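Local coordinates for protein HMG-CoA Lyase (Bacillus subtilis subsp. subtilis, PDB 1YDO) that is an HMG-CoA lyase by name, of the HMGL-like family, whose members share the TIM-barrel fold, at residues I45-F50 with V75-L80; S105-R110 with P149-V154. One frame throughout, in Å; residues are numbered along the deposited sequence.

Interaction 1 of 2, residues I45-F50 with V75-L80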
# COMPACT_ATOMS: atom_id res chain seq x y z
N ILE A 45 6.26 1.64 22.61
CA ILE A 45 6.88 0.45 22.05
C ILE A 45 6.56 -0.82 22.83
O ILE A 45 6.92 -0.91 24.00
CB ILE A 45 8.39 0.57 22.08
CG1 ILE A 45 8.84 1.85 21.39
CG2 ILE A 45 9.00 -0.64 21.42
CD1 ILE A 45 10.35 1.99 21.35
N GLU A 46 5.91 -1.80 22.21
CA GLU A 46 5.66 -3.04 22.93
C GLU A 46 6.95 -3.85 22.88
O GLU A 46 7.18 -4.59 21.94
CB GLU A 46 4.58 -3.85 22.26
CG GLU A 46 3.23 -3.26 22.39
CD GLU A 46 2.13 -4.28 22.10
OE1 GLU A 46 0.94 -3.88 22.04
OE2 GLU A 46 2.46 -5.48 21.95
N ILE A 47 7.80 -3.71 23.90
CA ILE A 47 9.07 -4.41 23.92
C ILE A 47 8.97 -5.93 23.82
O ILE A 47 9.85 -6.56 23.24
CB ILE A 47 9.85 -4.07 25.18
CG1 ILE A 47 9.04 -4.47 26.41
CG2 ILE A 47 10.16 -2.59 25.22
CD1 ILE A 47 9.79 -4.31 27.71
N THR A 48 7.92 -6.52 24.38
CA THR A 48 7.79 -7.98 24.33
C THR A 48 6.44 -8.47 24.81
O THR A 48 5.55 -7.68 25.15
CB THR A 48 8.83 -8.65 25.21
OG1 THR A 48 8.68 -10.07 25.15
CG2 THR A 48 8.65 -8.19 26.65
N SER A 49 6.29 -9.80 24.86
CA SER A 49 5.07 -10.45 25.31
C SER A 49 5.36 -11.39 26.46
O SER A 49 6.35 -12.12 26.44
CB SER A 49 4.42 -11.25 24.17
OG SER A 49 3.48 -12.18 24.66
N PHE A 50 4.50 -11.37 27.47
CA PHE A 50 4.68 -12.23 28.63
C PHE A 50 3.79 -13.45 28.59
O PHE A 50 3.33 -13.94 29.62
CB PHE A 50 4.46 -11.45 29.93
CG PHE A 50 5.58 -10.53 30.25
CD1 PHE A 50 5.55 -9.21 29.86
CD2 PHE A 50 6.71 -11.00 30.89
CE1 PHE A 50 6.63 -8.36 30.11
CE2 PHE A 50 7.80 -10.16 31.14
CZ PHE A 50 7.76 -8.85 30.74
N VAL A 75 8.82 7.86 26.66
CA VAL A 75 8.53 6.65 25.92
C VAL A 75 7.72 5.71 26.77
O VAL A 75 8.06 5.48 27.92
CB VAL A 75 9.81 5.93 25.50
CG1 VAL A 75 9.46 4.74 24.63
CG2 VAL A 75 10.72 6.88 24.74
N THR A 76 6.65 5.18 26.20
CA THR A 76 5.81 4.26 26.94
C THR A 76 6.15 2.83 26.51
O THR A 76 5.87 2.44 25.39
CB THR A 76 4.31 4.54 26.67
OG1 THR A 76 4.04 5.92 26.90
CG2 THR A 76 3.43 3.72 27.59
N TYR A 77 6.78 2.06 27.40
CA TYR A 77 7.14 0.68 27.10
C TYR A 77 6.04 -0.26 27.57
O TYR A 77 5.74 -0.36 28.76
CB TYR A 77 8.48 0.34 27.76
CG TYR A 77 9.64 1.15 27.21
CD1 TYR A 77 10.38 0.71 26.12
CD2 TYR A 77 9.95 2.40 27.76
CE1 TYR A 77 11.40 1.49 25.57
CE2 TYR A 77 10.96 3.19 27.22
CZ TYR A 77 11.68 2.73 26.13
OH TYR A 77 12.65 3.53 25.59
N ALA A 78 5.42 -0.94 26.61
CA ALA A 78 4.33 -1.85 26.91
C ALA A 78 4.67 -3.29 26.57
O ALA A 78 5.62 -3.56 25.82
CB ALA A 78 3.06 -1.42 26.15
N ALA A 79 3.90 -4.22 27.11
CA ALA A 79 4.10 -5.63 26.84
C ALA A 79 2.75 -6.33 26.83
O ALA A 79 1.79 -5.88 27.45
CB ALA A 79 4.97 -6.22 27.90
N LEU A 80 2.68 -7.42 26.09
CA LEU A 80 1.45 -8.15 26.03
C LEU A 80 1.30 -8.94 27.33
O LEU A 80 2.25 -9.59 27.76
CB LEU A 80 1.47 -9.11 24.86
CG LEU A 80 0.08 -9.49 24.35
CD1 LEU A 80 -0.57 -8.28 23.71
CD2 LEU A 80 0.21 -10.61 23.36
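Ile47 sets its CG2 methyl at the edge of the Tyr77 ring, near the ring plane, with 3.4 Å from Ile47 CG2 to Tyr77 CD1, the two side chains crossing at about a right angle. Val75 CG1, from the same segment as the tyrosine, lies over one face of that ring toward its rim. The phenol end looks elsewhere: Tyr77 OH is hydrogen-bonded to Ser38 OG and to the backbone N of Glu72. Further along, Phe50 turns a ring edge to Ala79, whose CB is 3.5 Å from Phe50 CE1; with CG anti to the carbonyl carbon (chi1 -74°), the ring falls beside the C-terminal end of strand 76-80, and Leu80 O lies in its plane at the edge. Helix 62-68 packs on this side through Ile47, Thr48 and Phe50.

The other face of the sheet carries Glu46, Ser49, Ala78 and Leu80. Here Ser49 CB and OG lie beside Leu80 CB, the hydroxyl being hydrogen-bonded to Val51 N, while Glu46 CG passes Ala78 CB at 4.2 Å. Glu46 OE2 forms a salt bridge with Arg15.

Strands 45-49 and 76-80 run parallel, the axes of these short segments 41° apart. Ile45 N donates to Thr76 O at 2.9 Å and Ala78 N returns a bond to Ile45 O at 3.0 Å. After a local kink at Ile47, whose backbone angles are not those of an extended strand, pairing resumes: Leu80 N binds Thr48 O at 3.0 Å, and Phe50 N binds Leu80 O at 2.9 Å.

The helix-covered face of this beta-alpha-beta unit is thus mainly apolar, its phenol hydroxyl held by Ser38 and Glu72, whereas the other mixes Ala78 and Leu80 with a buried carboxylate whose charge is probably balanced by Arg15.

Interaction 2 of 2, residues S105-R110 with P149-V154; sequences SETHNR and PYEKDV
Thr107 and Glu151 meet through polar atoms that converge on one carboxylate oxygen. Glu151 OE1 takes a nearly straight bond from Thr107 N (2.9 Å, 171° at the hydrogen), arriving on the anti side but 32° out of the carboxylate plane. The second comes from the hydroxyl: Thr107 OG1 donates to Glu151 OE1, which accepts with its anti lone pair, at 2.7 Å. Both donors reach the same oxygen because the threonine OG1 sits beside its own backbone N (chi1 -50°), and the glutamate chain runs extended beyond CG to meet them. The other oxygen is bridged by water 1, which donates to Glu151 OE2 at 2.6 Å and accepts from Glu106 N. Two amides at the start of helix 106-110 are thus served by Glu151, one directly and one through water, an arrangement that would be expected to favour the negative charge.

Within the helix segment itself, Ser105 OG accepts from His108 N at 2.9 Å and caps the first turn.

Apolar and aromatic contacts lie alongside. Thr107 CG2, anti to the backbone N, packs on Tyr150 CB at 3.6 Å. The Tyr150 ring brings its edge to the backbone of His108, with Tyr150 CD1 3.8 Å from His108 CA, while Pro149 CG stands over the centre of one ring face. Pro149 also touches Ile180 and Tyr242.

Together these features make a serine N-cap reinforced by a carboxylate: the start of helix 106-110, which follows strand 97-103, is capped with help from the loop after the neighbouring strand 137-143 of a TIM barrel.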
# COMPACT_ATOMS: atom_id res chain seq x y z
N SER A 105 -14.19 -12.86 17.31
CA SER A 105 -14.73 -14.11 16.79
C SER A 105 -14.58 -15.20 17.85
O SER A 105 -13.50 -15.38 18.43
CB SER A 105 -13.98 -14.53 15.53
OG SER A 105 -13.86 -15.94 15.45
N GLU A 106 -15.66 -15.94 18.10
CA GLU A 106 -15.62 -17.01 19.10
C GLU A 106 -14.64 -18.09 18.66
O GLU A 106 -13.76 -18.49 19.42
CB GLU A 106 -17.02 -17.62 19.25
CG GLU A 106 -17.19 -18.47 20.51
CD GLU A 106 -17.50 -17.64 21.74
OE1 GLU A 106 -17.26 -18.13 22.87
OE2 GLU A 106 -18.01 -16.50 21.57
N THR A 107 -14.79 -18.53 17.41
CA THR A 107 -13.93 -19.58 16.86
C THR A 107 -12.45 -19.22 16.93
O THR A 107 -11.63 -20.03 17.36
CB THR A 107 -14.30 -19.87 15.39
OG1 THR A 107 -15.71 -20.08 15.30
CG2 THR A 107 -13.58 -21.12 14.90
N HIS A 108 -12.12 -18.00 16.52
CA HIS A 108 -10.74 -17.54 16.55
C HIS A 108 -10.21 -17.49 17.97
O HIS A 108 -9.09 -17.91 18.26
CB HIS A 108 -10.61 -16.15 15.93
CG HIS A 108 -9.20 -15.64 15.87
ND1 HIS A 108 -8.22 -16.26 15.11
CD2 HIS A 108 -8.60 -14.60 16.48
CE1 HIS A 108 -7.08 -15.60 15.25
NE2 HIS A 108 -7.28 -14.59 16.08
N ASN A 109 -11.03 -16.96 18.87
CA ASN A 109 -10.64 -16.84 20.26
C ASN A 109 -10.38 -18.22 20.85
O ASN A 109 -9.29 -18.51 21.35
CB ASN A 109 -11.75 -16.14 21.05
CG ASN A 109 -11.24 -15.53 22.34
OD1 ASN A 109 -11.89 -15.63 23.38
ND2 ASN A 109 -10.09 -14.88 22.28
N ARG A 110 -11.39 -19.08 20.78
CA ARG A 110 -11.27 -20.43 21.31
C ARG A 110 -10.12 -21.19 20.67
O ARG A 110 -9.53 -22.08 21.29
CB ARG A 110 -12.59 -21.19 21.12
CG ARG A 110 -12.54 -22.66 21.52
CD ARG A 110 -13.84 -23.12 22.17
NE ARG A 110 -14.02 -22.56 23.50
CZ ARG A 110 -13.19 -22.78 24.53
NH1 ARG A 110 -13.43 -22.23 25.71
NH2 ARG A 110 -12.12 -23.55 24.36
N PRO A 149 -10.62 -15.63 10.07
CA PRO A 149 -10.09 -16.62 9.14
C PRO A 149 -10.94 -17.91 9.16
O PRO A 149 -10.89 -18.73 8.23
CB PRO A 149 -8.67 -16.85 9.65
CG PRO A 149 -8.80 -16.64 11.12
CD PRO A 149 -9.68 -15.41 11.19
N TYR A 150 -11.72 -18.07 10.22
CA TYR A 150 -12.56 -19.24 10.40
C TYR A 150 -14.04 -18.91 10.17
O TYR A 150 -14.69 -19.53 9.33
CB TYR A 150 -12.38 -19.79 11.81
CG TYR A 150 -10.94 -20.10 12.17
CD1 TYR A 150 -10.40 -19.65 13.38
CD2 TYR A 150 -10.13 -20.88 11.34
CE1 TYR A 150 -9.11 -19.97 13.75
CE2 TYR A 150 -8.84 -21.21 11.70
CZ TYR A 150 -8.34 -20.75 12.92
OH TYR A 150 -7.07 -21.11 13.32
N GLU A 151 -14.56 -17.94 10.91
CA GLU A 151 -15.95 -17.56 10.77
C GLU A 151 -16.16 -16.65 9.58
O GLU A 151 -17.29 -16.29 9.25
CB GLU A 151 -16.44 -16.87 12.04
CG GLU A 151 -16.33 -17.71 13.28
CD GLU A 151 -17.03 -17.10 14.46
OE1 GLU A 151 -16.91 -17.65 15.57
OE2 GLU A 151 -17.72 -16.07 14.28
N LYS A 152 -15.06 -16.27 8.95
CA LYS A 152 -15.10 -15.38 7.79
C LYS A 152 -15.73 -14.03 8.13
O LYS A 152 -15.03 -13.06 8.40
CB LYS A 152 -15.86 -16.03 6.64
CG LYS A 152 -15.21 -15.82 5.28
CD LYS A 152 -13.81 -16.42 5.24
CE LYS A 152 -13.82 -17.92 5.53
NZ LYS A 152 -12.45 -18.53 5.61
N ASP A 153 -17.06 -13.96 8.11
CA ASP A 153 -17.73 -12.71 8.40
C ASP A 153 -17.91 -12.51 9.91
O ASP A 153 -18.10 -13.48 10.66
CB ASP A 153 -19.10 -12.69 7.72
CG ASP A 153 -19.57 -11.29 7.40
OD1 ASP A 153 -19.27 -10.82 6.28
OD2 ASP A 153 -20.21 -10.66 8.28
N VAL A 154 -17.82 -11.27 10.37
CA VAL A 154 -18.00 -10.96 11.78
C VAL A 154 -18.97 -9.80 11.93
O VAL A 154 -18.71 -8.70 11.46
CB VAL A 154 -16.68 -10.57 12.46
CG1 VAL A 154 -16.92 -10.30 13.94
CG2 VAL A 154 -15.66 -11.66 12.28
O HOH W 1 -18.06 -15.04 16.67

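How the interactions relate
From the N terminus, the chain first lays down strand 44-49, passes through helix 62-68 and returns as strand 76-80, so interaction 1 closes a beta-alpha-beta unit early in the barrel. Next come helix 84-93 and strand 97-103, and residues 105-110 just beyond that strand open interaction 2, which closes at 149-154 after helix 117-133 and strand 137-143. The two loops follow in series, neither nested nor crossed. Interaction 1 joins adjacent strands of the wall; interaction 2 ties together the segments that follow strands 97-103 and 137-143. Their centres are 26 Å apart, on opposite sides of the chain's centre, and their nearest atoms, about 11 Å apart, do not touch.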